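Local coordinates for polyphosphate kinase (PDB 2O8R), which probably catalyses the reversible transfer of the terminal phosphate of ATP onto a growing polyphosphate chain, with magnesium as cofactor, at residues E50-Y53 and T54-A58; M15-L18 and S19-R23; R93-E96 and L97-I101; A616-K620 and R621-N625. The protein carries 3 engineered substitutions. All coordinates share one frame; numbering follows the deposited sequence.

How the contacts relate
Contacts 1, 2 and 3 lie on three helices of the N-terminal domain, 35-63, 13-29 and 83-112, whereas contact 4 belongs to the second C-terminal, phospholipase D-like domain. Contact 2 is the most buried, and its neighbours touch it: Phe52 CD1 of contact 1 comes within 3.3 Å of Trp17 CE3, and the salt bridge from Arg93 NH2 of contact 3 to Glu22 OE2 is 2.8 Å long. Contacts 1, 3 and 4 are partly buried; contact 1 rests on rings under aliphatic groups, contact 3 on a carboxylate beside a tyrosine edge. Contact 4, about 33 Å from contact 3 between centres, replaces regular helical pairing with an asparagine amide bound to a loop carbonyl.

Contact 1: residues E50-Y53 and T54-A58; sequences EEFY and TVRVA
Phe52 and Tyr53 each carry an aliphatic group of the next turn over one ring face, where helix 35-63 widens into a pi-type turn at residues 54-57. Arg56 CB sits 4.2 Å from the centroid of the Phe52 ring, a CH-pi contact, while Arg56 CG approaches the same ring at Phe52 CE1. Val57 spans both rings: its CG2 lies 4.1 Å from the centroid of Tyr53, 13° off the ring normal, and also meets Phe52 CE2, while its CG1 packs on Tyr53 CD2. Its chi1 of 154° sets CG1 anti to the backbone N and leaves CG2 over the Tyr53 face.

Residues outside the two turns hold the polar and aromatic ends. Arg56 turns its guanidinium away to a salt bridge with Asp14, Phe52 packs on Ile87 of helix 83-112, and Tyr53 makes a cation-pi contact with Arg268. Glu50, whose carboxylate pairs with Lys233 and Arg268, tucks OE2 near Thr54 CG2. The widening shows in the backbone bonds, since Ala58 N reaches back five residues to Tyr53 O, and Phe52 O accepts from two amides, Arg56 N at 2.8 Å and Val57 N at 3.1 Å.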
loop_
_atom_site.group_PDB
_atom_site.type_symbol
_atom_site.label_atom_id
_atom_site.label_comp_id
_atom_site.label_asym_id
_atom_site.label_seq_id
_atom_site.Cartn_x
_atom_site.Cartn_y
_atom_site.Cartn_z
ATOM N N GLU A 50 11.119 7.824 -18.078
ATOM C CA GLU A 50 11.451 8.359 -16.772
ATOM C C GLU A 50 12.553 7.509 -16.155
ATOM O O GLU A 50 13.517 8.036 -15.609
ATOM C CB GLU A 50 10.209 8.395 -15.886
ATOM C CG GLU A 50 10.432 8.970 -14.499
ATOM C CD GLU A 50 10.755 10.452 -14.505
ATOM O OE1 GLU A 50 10.055 11.238 -15.184
ATOM O OE2 GLU A 50 11.715 10.833 -13.810
ATOM N N GLU A 51 12.404 6.193 -16.276
ATOM C CA GLU A 51 13.364 5.221 -15.759
ATOM C C GLU A 51 14.711 5.337 -16.474
ATOM O O GLU A 51 15.758 5.391 -15.834
ATOM C CB GLU A 51 12.787 3.806 -15.901
ATOM C CG GLU A 51 13.684 2.674 -15.415
ATOM C CD GLU A 51 13.701 2.520 -13.901
ATOM O OE1 GLU A 51 12.800 3.055 -13.218
ATOM O OE2 GLU A 51 14.621 1.849 -13.390
ATOM N N PHE A 52 14.661 5.395 -17.800
ATOM C CA PHE A 52 15.817 5.636 -18.646
ATOM C C PHE A 52 16.565 6.877 -18.206
ATOM O O PHE A 52 17.780 6.849 -18.058
ATOM C CB PHE A 52 15.363 5.814 -20.087
ATOM C CG PHE A 52 16.485 5.882 -21.094
ATOM C CD1 PHE A 52 17.167 4.732 -21.478
ATOM C CD2 PHE A 52 16.823 7.095 -21.697
ATOM C CE1 PHE A 52 18.173 4.787 -22.441
ATOM C CE2 PHE A 52 17.829 7.162 -22.654
ATOM C CZ PHE A 52 18.504 6.003 -23.031
ATOM N N TYR A 53 15.847 7.972 -17.994
ATOM C CA TYR A 53 16.509 9.185 -17.540
ATOM C C TYR A 53 17.195 9.009 -16.179
ATOM O O TYR A 53 18.374 9.336 -16.047
ATOM C CB TYR A 53 15.561 10.389 -17.571
ATOM C CG TYR A 53 15.688 11.204 -18.839
ATOM C CD1 TYR A 53 15.022 10.830 -20.003
ATOM C CD2 TYR A 53 16.497 12.335 -18.884
ATOM C CE1 TYR A 53 15.140 11.571 -21.176
ATOM C CE2 TYR A 53 16.623 13.080 -20.055
ATOM C CZ TYR A 53 15.935 12.690 -21.192
ATOM O OH TYR A 53 16.063 13.416 -22.347
ATOM N N THR A 54 16.501 8.445 -15.189
ATOM C CA THR A 54 17.068 8.420 -13.829
ATOM C C THR A 54 18.222 7.447 -13.601
ATOM O O THR A 54 18.981 7.617 -12.650
ATOM C CB THR A 54 16.016 8.228 -12.701
ATOM O OG1 THR A 54 15.679 6.845 -12.567
ATOM C CG2 THR A 54 14.773 9.052 -12.957
ATOM N N VAL A 55 18.366 6.440 -14.462
ATOM C CA VAL A 55 19.483 5.495 -14.319
ATOM C C VAL A 55 20.514 5.563 -15.458
ATOM O O VAL A 55 21.720 5.401 -15.244
ATOM C CB VAL A 55 19.016 4.016 -14.074
ATOM C CG1 VAL A 55 17.530 3.950 -13.736
ATOM C CG2 VAL A 55 19.336 3.122 -15.253
ATOM N N ARG A 56 20.039 5.828 -16.663
ATOM C CA ARG A 56 20.871 5.682 -17.834
ATOM C C ARG A 56 21.456 7.025 -18.271
ATOM O O ARG A 56 22.663 7.126 -18.497
ATOM C CB ARG A 56 20.060 5.009 -18.939
ATOM C CG ARG A 56 20.857 4.383 -20.019
ATOM C CD ARG A 56 21.651 3.175 -19.569
ATOM N NE ARG A 56 22.772 3.017 -20.493
ATOM C CZ ARG A 56 23.893 2.352 -20.240
ATOM N NH1 ARG A 56 24.071 1.742 -19.074
ATOM N NH2 ARG A 56 24.833 2.296 -21.169
ATOM N N VAL A 57 20.614 8.055 -18.364
ATOM C CA VAL A 57 21.080 9.397 -18.712
ATOM C C VAL A 57 21.951 9.937 -17.582
ATOM O O VAL A 57 22.995 10.559 -17.826
ATOM C CB VAL A 57 19.905 10.354 -19.058
ATOM C CG1 VAL A 57 20.263 11.815 -18.796
ATOM C CG2 VAL A 57 19.492 10.179 -20.503
ATOM N N ALA A 58 21.534 9.653 -16.350
ATOM C CA ALA A 58 22.300 10.003 -15.158
ATOM C C ALA A 58 23.705 9.405 -15.194
ATOM O O ALA A 58 24.687 10.111 -14.934
ATOM C CB ALA A 58 21.569 9.554 -13.906
#

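Contact 2: residues M15-L18 and S19-R23; sequences MSWL and SFNER
Trp17 and Phe20 form an edge-to-face aromatic pair one turn apart on helix 13-29 of the N-terminal domain. The Phe20 edge is directed at the five-membered ring of the indole, with centroids 5.4 Å apart and planes at 70°. Phe20 CD2 does the touching, above the indole near its rim and 3.8 Å from Trp17 NE1. Trp17 CG is swung anti to the main-chain N (chi1 -173°), which lays the indole along the helix toward the following turn.

A CH-pi contact occupies the six-membered ring. Asn21 CB stands 4.2 Å from its centroid, and the amide runs on past the CH2 corner of the ring, where Asn21 ND2 comes 3.6 Å from Trp17 CH2. The two side chains lie side by side, with the amide plane turned 38° from the indole.

The polar ends bind other parts of the chain. Both sides of the Asn21 amide are used: OD1 accepts from Asn48, a predicted ATP-binding residue, and ND2 donates to Phe45 O, so helix 35-63 fixes the amide's rotation and with it the part resting on the tryptophan. Ser16 OG bonds to Cys573 N and Ser19 OG to Leu663 O, tying this helix to the C-terminal part of the chain. Phe20 also packs against Arg570, another predicted ATP-binding residue.

Backbone bonds follow the alpha-helical pattern from Ser19 to Glu22. Trp17 O accepts from Asn21 N at 3.1 Å and, weakly, from Phe20 N.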
loop_
_atom_site.group_PDB
_atom_site.type_symbol
_atom_site.label_atom_id
_atom_site.label_comp_id
_atom_site.label_asym_id
_atom_site.label_seq_id
_atom_site.Cartn_x
_atom_site.Cartn_y
_atom_site.Cartn_z
HETATM N N MSE A 15 20.655 3.626 -27.921
HETATM C CA MSE A 15 19.973 3.861 -29.180
HETATM C C MSE A 15 18.997 2.724 -29.430
HETATM O O MSE A 15 17.832 2.941 -29.775
HETATM C CB MSE A 15 20.977 3.948 -30.330
HETATM C CG MSE A 15 21.897 5.155 -30.301
HETATM SE SE MSE A 15 21.069 6.782 -29.589
HETATM C CE MSE A 15 21.941 6.835 -27.841
ATOM N N SER A 16 19.488 1.508 -29.234
ATOM C CA SER A 16 18.665 0.326 -29.290
ATOM C C SER A 16 17.522 0.429 -28.292
ATOM O O SER A 16 16.394 0.069 -28.607
ATOM C CB SER A 16 19.507 -0.916 -29.021
ATOM O OG SER A 16 18.689 -2.029 -28.748
ATOM N N TRP A 17 17.787 0.939 -27.096
ATOM C CA TRP A 17 16.699 1.084 -26.132
ATOM C C TRP A 17 15.659 2.059 -26.633
ATOM O O TRP A 17 14.473 1.764 -26.602
ATOM C CB TRP A 17 17.178 1.529 -24.759
ATOM C CG TRP A 17 16.063 1.516 -23.756
ATOM C CD1 TRP A 17 15.687 0.465 -22.964
ATOM C CD2 TRP A 17 15.169 2.589 -23.445
ATOM N NE1 TRP A 17 14.625 0.819 -22.181
ATOM C CE2 TRP A 17 14.283 2.117 -22.454
ATOM C CE3 TRP A 17 15.027 3.904 -23.913
ATOM C CZ2 TRP A 17 13.267 2.913 -21.913
ATOM C CZ3 TRP A 17 14.028 4.693 -23.375
ATOM C CH2 TRP A 17 13.153 4.190 -22.383
ATOM N N LEU A 18 16.113 3.220 -27.091
ATOM C CA LEU A 18 15.218 4.261 -27.582
ATOM C C LEU A 18 14.347 3.764 -28.723
ATOM O O LEU A 18 13.203 4.180 -28.878
ATOM C CB LEU A 18 16.011 5.518 -27.963
ATOM C CG LEU A 18 16.498 6.317 -26.743
ATOM C CD1 LEU A 18 17.554 7.355 -27.108
ATOM C CD2 LEU A 18 15.330 6.971 -26.003
ATOM N N SER A 19 14.889 2.829 -29.492
ATOM C CA SER A 19 14.153 2.165 -30.555
ATOM C C SER A 19 12.962 1.392 -29.996
ATOM O O SER A 19 11.875 1.383 -30.579
ATOM C CB SER A 19 15.093 1.215 -31.302
ATOM O OG SER A 19 14.458 0.642 -32.420
ATOM N N PHE A 20 13.189 0.742 -28.857
ATOM C CA PHE A 20 12.156 -0.012 -28.162
ATOM C C PHE A 20 11.050 0.925 -27.693
ATOM O O PHE A 20 9.866 0.640 -27.880
ATOM C CB PHE A 20 12.782 -0.798 -27.005
ATOM C CG PHE A 20 11.845 -1.099 -25.881
ATOM C CD1 PHE A 20 10.809 -2.015 -26.045
ATOM C CD2 PHE A 20 12.020 -0.492 -24.638
ATOM C CE1 PHE A 20 9.942 -2.304 -25.000
ATOM C CE2 PHE A 20 11.161 -0.769 -23.581
ATOM C CZ PHE A 20 10.121 -1.678 -23.759
ATOM N N ASN A 21 11.422 2.060 -27.120
ATOM C CA ASN A 21 10.402 2.974 -26.642
ATOM C C ASN A 21 9.658 3.650 -27.787
ATOM O O ASN A 21 8.487 3.994 -27.639
ATOM C CB ASN A 21 10.936 3.970 -25.617
ATOM C CG ASN A 21 10.025 4.096 -24.404
ATOM O OD1 ASN A 21 9.321 3.152 -24.030
ATOM N ND2 ASN A 21 10.032 5.264 -23.784
ATOM N N GLU A 22 10.320 3.795 -28.934
ATOM C CA GLU A 22 9.638 4.200 -30.169
ATOM C C GLU A 22 8.503 3.221 -30.523
ATOM O O GLU A 22 7.398 3.640 -30.868
ATOM C CB GLU A 22 10.635 4.293 -31.320
ATOM C CG GLU A 22 10.014 4.460 -32.704
ATOM C CD GLU A 22 10.278 5.824 -33.348
ATOM O OE1 GLU A 22 9.971 5.959 -34.555
ATOM O OE2 GLU A 22 10.787 6.752 -32.670
ATOM N N ARG A 23 8.769 1.922 -30.419
ATOM C CA ARG A 23 7.755 0.912 -30.700
ATOM C C ARG A 23 6.588 0.945 -29.692
ATOM O O ARG A 23 5.447 0.608 -30.036
ATOM C CB ARG A 23 8.397 -0.467 -30.755
ATOM C CG ARG A 23 7.417 -1.614 -30.890
ATOM C CD ARG A 23 6.660 -1.547 -32.200
ATOM N NE ARG A 23 5.662 -2.606 -32.276
ATOM C CZ ARG A 23 4.364 -2.434 -32.045
ATOM N NH1 ARG A 23 3.905 -1.239 -31.717
ATOM N NH2 ARG A 23 3.527 -3.458 -32.152
#

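Contact 3: residues R93-E96 and L97-I101; sequences RQDE and LYYRI
Asp95 and Tyr99 form an i to i+4 pair on helix 83-112 of the N-terminal domain, side by side and pointing the same way, with the carboxylate plane almost perpendicular (89°) to the ring. The carboxylate meets the ring at its rim: Asp95 CG lies in the ring plane, and Asp95 OD1 comes 3.4 Å from Tyr99 CE2. Asp95 CG points anti to the main-chain N (chi1 -162°), which carries the carboxylate along the helix toward the tyrosine. The backbone carbonyl of Asp95 faces the same edge, with Asp95 O 3.3 Å from Tyr99 CD2, while it also accepts the backbone bond from Tyr99 N.

Arg100 folds back instead, bent at chi3 (-81°), and lays one face of its guanidinium over Leu97 CA. Its NH2 remains 5.0 Å from Glu96 OE1, too far for a salt bridge, though the opposite charges may still attract.

Beyond these pairs the helix divides its faces between neighbours. Leu97, Tyr98 and Ile101 pack on Leu25 of helix 13-29, where Gln94 NE2 probably bonds to Leu18 O; Tyr98 meets Phe45 of helix 35-63, and Tyr99 OH bonds to Tyr300 O in a loop next to strand 294-297.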
loop_
_atom_site.group_PDB
_atom_site.type_symbol
_atom_site.label_atom_id
_atom_site.label_comp_id
_atom_site.label_asym_id
_atom_site.label_seq_id
_atom_site.Cartn_x
_atom_site.Cartn_y
_atom_site.Cartn_z
ATOM N N ARG A 93 12.493 14.415 -30.666
ATOM C CA ARG A 93 11.729 13.953 -31.814
ATOM C C ARG A 93 10.529 13.098 -31.380
ATOM O O ARG A 93 9.409 13.292 -31.859
ATOM C CB ARG A 93 12.640 13.195 -32.790
ATOM C CG ARG A 93 11.994 12.899 -34.134
ATOM C CD ARG A 93 12.782 11.900 -34.972
ATOM N NE ARG A 93 13.126 10.677 -34.241
ATOM C CZ ARG A 93 12.315 9.635 -34.054
ATOM N NH1 ARG A 93 11.075 9.632 -34.531
ATOM N NH2 ARG A 93 12.752 8.584 -33.380
ATOM N N GLN A 94 10.766 12.176 -30.452
ATOM C CA GLN A 94 9.723 11.269 -29.972
ATOM C C GLN A 94 8.643 12.038 -29.234
ATOM O O GLN A 94 7.450 11.734 -29.338
ATOM C CB GLN A 94 10.330 10.205 -29.064
ATOM C CG GLN A 94 11.261 9.277 -29.805
ATOM C CD GLN A 94 11.741 8.116 -28.974
ATOM O OE1 GLN A 94 11.925 8.227 -27.760
ATOM N NE2 GLN A 94 11.960 6.984 -29.633
ATOM N N ASP A 95 9.083 13.054 -28.504
ATOM C CA ASP A 95 8.190 13.953 -27.811
ATOM C C ASP A 95 7.195 14.593 -28.766
ATOM O O ASP A 95 6.008 14.649 -28.469
ATOM C CB ASP A 95 8.993 15.031 -27.098
ATOM C CG ASP A 95 8.188 15.737 -26.030
ATOM O OD1 ASP A 95 7.433 15.052 -25.301
ATOM O OD2 ASP A 95 8.317 16.973 -25.917
ATOM N N GLU A 96 7.684 15.053 -29.917
ATOM C CA GLU A 96 6.837 15.696 -30.910
ATOM C C GLU A 96 5.804 14.733 -31.467
ATOM O O GLU A 96 4.630 15.091 -31.656
ATOM C CB GLU A 96 7.686 16.244 -32.044
ATOM C CG GLU A 96 8.526 17.445 -31.665
ATOM C CD GLU A 96 9.228 18.059 -32.862
ATOM O OE1 GLU A 96 8.919 17.663 -34.012
ATOM O OE2 GLU A 96 10.087 18.942 -32.651
ATOM N N LEU A 97 6.249 13.512 -31.738
ATOM C CA LEU A 97 5.341 12.441 -32.109
ATOM C C LEU A 97 4.261 12.209 -31.039
ATOM O O LEU A 97 3.069 12.161 -31.366
ATOM C CB LEU A 97 6.128 11.157 -32.361
ATOM C CG LEU A 97 5.339 9.897 -32.697
ATOM C CD1 LEU A 97 4.442 10.106 -33.917
ATOM C CD2 LEU A 97 6.307 8.777 -32.932
ATOM N N TYR A 98 4.689 12.077 -29.779
ATOM C CA TYR A 98 3.793 11.867 -28.641
ATOM C C TYR A 98 2.637 12.870 -28.616
ATOM O O TYR A 98 1.467 12.488 -28.512
ATOM C CB TYR A 98 4.596 11.964 -27.345
ATOM C CG TYR A 98 3.921 11.454 -26.086
ATOM C CD1 TYR A 98 4.280 10.228 -25.534
ATOM C CD2 TYR A 98 2.969 12.218 -25.417
ATOM C CE1 TYR A 98 3.690 9.766 -24.367
ATOM C CE2 TYR A 98 2.367 11.761 -24.248
ATOM C CZ TYR A 98 2.733 10.542 -23.730
ATOM O OH TYR A 98 2.133 10.095 -22.574
ATOM N N TYR A 99 2.961 14.152 -28.729
ATOM C CA TYR A 99 1.933 15.180 -28.675
ATOM C C TYR A 99 1.008 15.198 -29.893
ATOM O O TYR A 99 -0.186 15.482 -29.765
ATOM C CB TYR A 99 2.555 16.540 -28.398
ATOM C CG TYR A 99 2.888 16.738 -26.931
ATOM C CD1 TYR A 99 1.936 17.229 -26.033
ATOM C CD2 TYR A 99 4.145 16.425 -26.436
ATOM C CE1 TYR A 99 2.236 17.409 -24.686
ATOM C CE2 TYR A 99 4.453 16.605 -25.092
ATOM C CZ TYR A 99 3.498 17.091 -24.229
ATOM O OH TYR A 99 3.823 17.270 -22.913
ATOM N N ARG A 100 1.556 14.865 -31.058
ATOM C CA ARG A 100 0.748 14.649 -32.247
ATOM C C ARG A 100 -0.281 13.547 -32.003
ATOM O O ARG A 100 -1.461 13.738 -32.257
ATOM C CB ARG A 100 1.621 14.329 -33.463
ATOM C CG ARG A 100 1.919 15.533 -34.337
ATOM C CD ARG A 100 2.662 15.139 -35.601
ATOM N NE ARG A 100 4.090 14.963 -35.357
ATOM C CZ ARG A 100 4.771 13.846 -35.592
ATOM N NH1 ARG A 100 4.166 12.782 -36.104
ATOM N NH2 ARG A 100 6.069 13.802 -35.319
ATOM N N ILE A 101 0.158 12.410 -31.475
ATOM C CA ILE A 101 -0.767 11.327 -31.147
ATOM C C ILE A 101 -1.805 11.800 -30.138
ATOM O O ILE A 101 -2.996 11.562 -30.312
ATOM C CB ILE A 101 -0.023 10.087 -30.626
ATOM C CG1 ILE A 101 0.911 9.570 -31.709
ATOM C CG2 ILE A 101 -0.990 8.973 -30.300
ATOM C CD1 ILE A 101 1.926 8.599 -31.231
#

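Contact 4: residues A616-K620 and R621-N625; sequences ADWMK and RNLYN
Asn622 reaches back over the preceding loop and donates from ND2 to Asp617 O, 2.9 Å away, in the tight part of this contact. The carbonyl lies close to the amide plane of Asn622, but the donor stands above the carbonyl plane of Asp617, so the bond does not use a carbonyl lone-pair direction, and the N-H...O angle is 148°. Met619, a selenomethionine here, runs alongside the amide, with CG 3.4 Å from Asn622 ND2 and CB near the amide carbon. Asn622 CG stands anti to its own carbonyl carbon (chi1 -72°), which directs the amide toward the loop.

Leu623 closes the apolar side. Its CD2 meets Trp618 CD1 at 3.7 Å, and its CD1 lies 3.3 Å from Met619 O. The indole and the leucine both rest on Ile520 of helix 516-532 and Val551 of helix 549-560.

These residues lead from strand 610-614 into a short, weakly bonded helical turn in the second phospholipase D-like domain. Asp617 is held by a salt bridge to Arg599 and a bond from Asn544 N, and its side chain lies about 6 Å from that of His597, a predicted ATP-binding residue; Ala616 is similarly near His439, the predicted phosphohistidine.

The outer side is looser. Lys620 and Arg621 are exposed, and one face of the Arg621 guanidinium is overlain near its rim by Asn625 ND2. Tyr624, also exposed, turns its ring edge to the backbone, with CD2 3.2 Å from Lys620 O.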
loop_
_atom_site.group_PDB
_atom_site.type_symbol
_atom_site.label_atom_id
_atom_site.label_comp_id
_atom_site.label_asym_id
_atom_site.label_seq_id
_atom_site.Cartn_x
_atom_site.Cartn_y
_atom_site.Cartn_z
ATOM N N ALA A 616 17.462 -15.860 -17.687
ATOM C CA ALA A 616 18.381 -14.837 -18.181
ATOM C C ALA A 616 18.097 -14.374 -19.603
ATOM O O ALA A 616 17.739 -15.176 -20.467
ATOM C CB ALA A 616 19.813 -15.340 -18.091
ATOM N N ASP A 617 18.249 -13.071 -19.828
ATOM C CA ASP A 617 18.509 -12.519 -21.156
ATOM C C ASP A 617 20.011 -12.592 -21.345
ATOM O O ASP A 617 20.734 -12.862 -20.400
ATOM C CB ASP A 617 18.106 -11.057 -21.227
ATOM C CG ASP A 617 16.711 -10.816 -20.745
ATOM O OD1 ASP A 617 15.793 -11.486 -21.247
ATOM O OD2 ASP A 617 16.533 -9.951 -19.869
ATOM N N TRP A 618 20.495 -12.335 -22.550
ATOM C CA TRP A 618 21.932 -12.354 -22.774
ATOM C C TRP A 618 22.492 -10.937 -22.760
ATOM O O TRP A 618 22.831 -10.359 -23.803
ATOM C CB TRP A 618 22.273 -13.062 -24.077
ATOM C CG TRP A 618 21.896 -14.501 -24.115
ATOM C CD1 TRP A 618 21.575 -15.300 -23.054
ATOM C CD2 TRP A 618 21.840 -15.338 -25.279
ATOM N NE1 TRP A 618 21.297 -16.573 -23.491
ATOM C CE2 TRP A 618 21.455 -16.622 -24.852
ATOM C CE3 TRP A 618 22.067 -15.121 -26.639
ATOM C CZ2 TRP A 618 21.304 -17.686 -25.736
ATOM C CZ3 TRP A 618 21.914 -16.181 -27.517
ATOM C CH2 TRP A 618 21.533 -17.444 -27.063
HETATM N N MSE A 619 22.562 -10.371 -21.565
HETATM C CA MSE A 619 23.230 -9.098 -21.367
HETATM C C MSE A 619 24.658 -9.401 -20.939
HETATM O O MSE A 619 25.029 -10.567 -20.820
HETATM C CB MSE A 619 22.534 -8.316 -20.268
HETATM C CG MSE A 619 21.028 -8.326 -20.341
HETATM SE SE MSE A 619 20.265 -7.343 -21.841
HETATM C CE MSE A 619 18.542 -6.869 -21.025
ATOM N N LYS A 620 25.457 -8.364 -20.701
ATOM C CA LYS A 620 26.774 -8.542 -20.082
ATOM C C LYS A 620 26.593 -8.985 -18.630
ATOM O O LYS A 620 27.075 -10.046 -18.243
ATOM C CB LYS A 620 27.563 -7.240 -20.134
ATOM C CG LYS A 620 28.967 -7.309 -19.550
ATOM C CD LYS A 620 30.025 -7.270 -20.644
ATOM C CE LYS A 620 30.998 -6.102 -20.438
ATOM N NZ LYS A 620 31.472 -5.984 -19.025
ATOM N N ARG A 621 25.864 -8.184 -17.847
ATOM C CA ARG A 621 25.590 -8.482 -16.429
ATOM C C ARG A 621 24.856 -9.811 -16.153
ATOM O O ARG A 621 25.036 -10.404 -15.093
ATOM C CB ARG A 621 24.872 -7.307 -15.734
ATOM C CG ARG A 621 25.834 -6.334 -15.005
ATOM C CD ARG A 621 25.117 -5.320 -14.103
ATOM N NE ARG A 621 24.796 -5.827 -12.759
ATOM C CZ ARG A 621 25.426 -5.467 -11.637
ATOM N NH1 ARG A 621 26.428 -4.598 -11.676
ATOM N NH2 ARG A 621 25.057 -5.975 -10.469
ATOM N N ASN A 622 24.056 -10.283 -17.106
ATOM C CA ASN A 622 23.300 -11.524 -16.929
ATOM C C ASN A 622 24.143 -12.802 -16.934
ATOM O O ASN A 622 23.982 -13.649 -16.061
ATOM C CB ASN A 622 22.204 -11.627 -17.984
ATOM C CG ASN A 622 21.073 -10.656 -17.747
ATOM O OD1 ASN A 622 21.211 -9.690 -16.999
ATOM N ND2 ASN A 622 19.944 -10.901 -18.392
ATOM N N LEU A 623 25.043 -12.934 -17.907
ATOM C CA LEU A 623 25.834 -14.157 -18.063
ATOM C C LEU A 623 27.055 -14.234 -17.142
ATOM O O LEU A 623 27.724 -15.267 -17.101
ATOM C CB LEU A 623 26.290 -14.327 -19.519
ATOM C CG LEU A 623 25.264 -14.252 -20.658
ATOM C CD1 LEU A 623 25.867 -13.619 -21.898
ATOM C CD2 LEU A 623 24.685 -15.609 -20.990
ATOM N N TYR A 624 27.345 -13.155 -16.413
ATOM C CA TYR A 624 28.559 -13.092 -15.591
ATOM C C TYR A 624 28.373 -12.659 -14.133
ATOM O O TYR A 624 28.986 -13.230 -13.234
ATOM C CB TYR A 624 29.614 -12.222 -16.275
ATOM C CG TYR A 624 29.985 -12.691 -17.670
ATOM C CD1 TYR A 624 30.696 -13.874 -17.864
ATOM C CD2 TYR A 624 29.622 -11.953 -18.793
ATOM C CE1 TYR A 624 31.037 -14.308 -19.142
ATOM C CE2 TYR A 624 29.955 -12.374 -20.075
ATOM C CZ TYR A 624 30.666 -13.552 -20.242
ATOM O OH TYR A 624 31.001 -13.974 -21.508
ATOM N N ASN A 625 27.533 -11.656 -13.895
ATOM C CA ASN A 625 27.328 -11.121 -12.541
ATOM C C ASN A 625 26.296 -11.864 -11.690
ATOM O O ASN A 625 26.515 -12.104 -10.501
ATOM C CB ASN A 625 26.951 -9.640 -12.600
ATOM C CG ASN A 625 28.012 -8.798 -13.252
ATOM O OD1 ASN A 625 28.734 -9.260 -14.135
ATOM N ND2 ASN A 625 28.119 -7.548 -12.822
#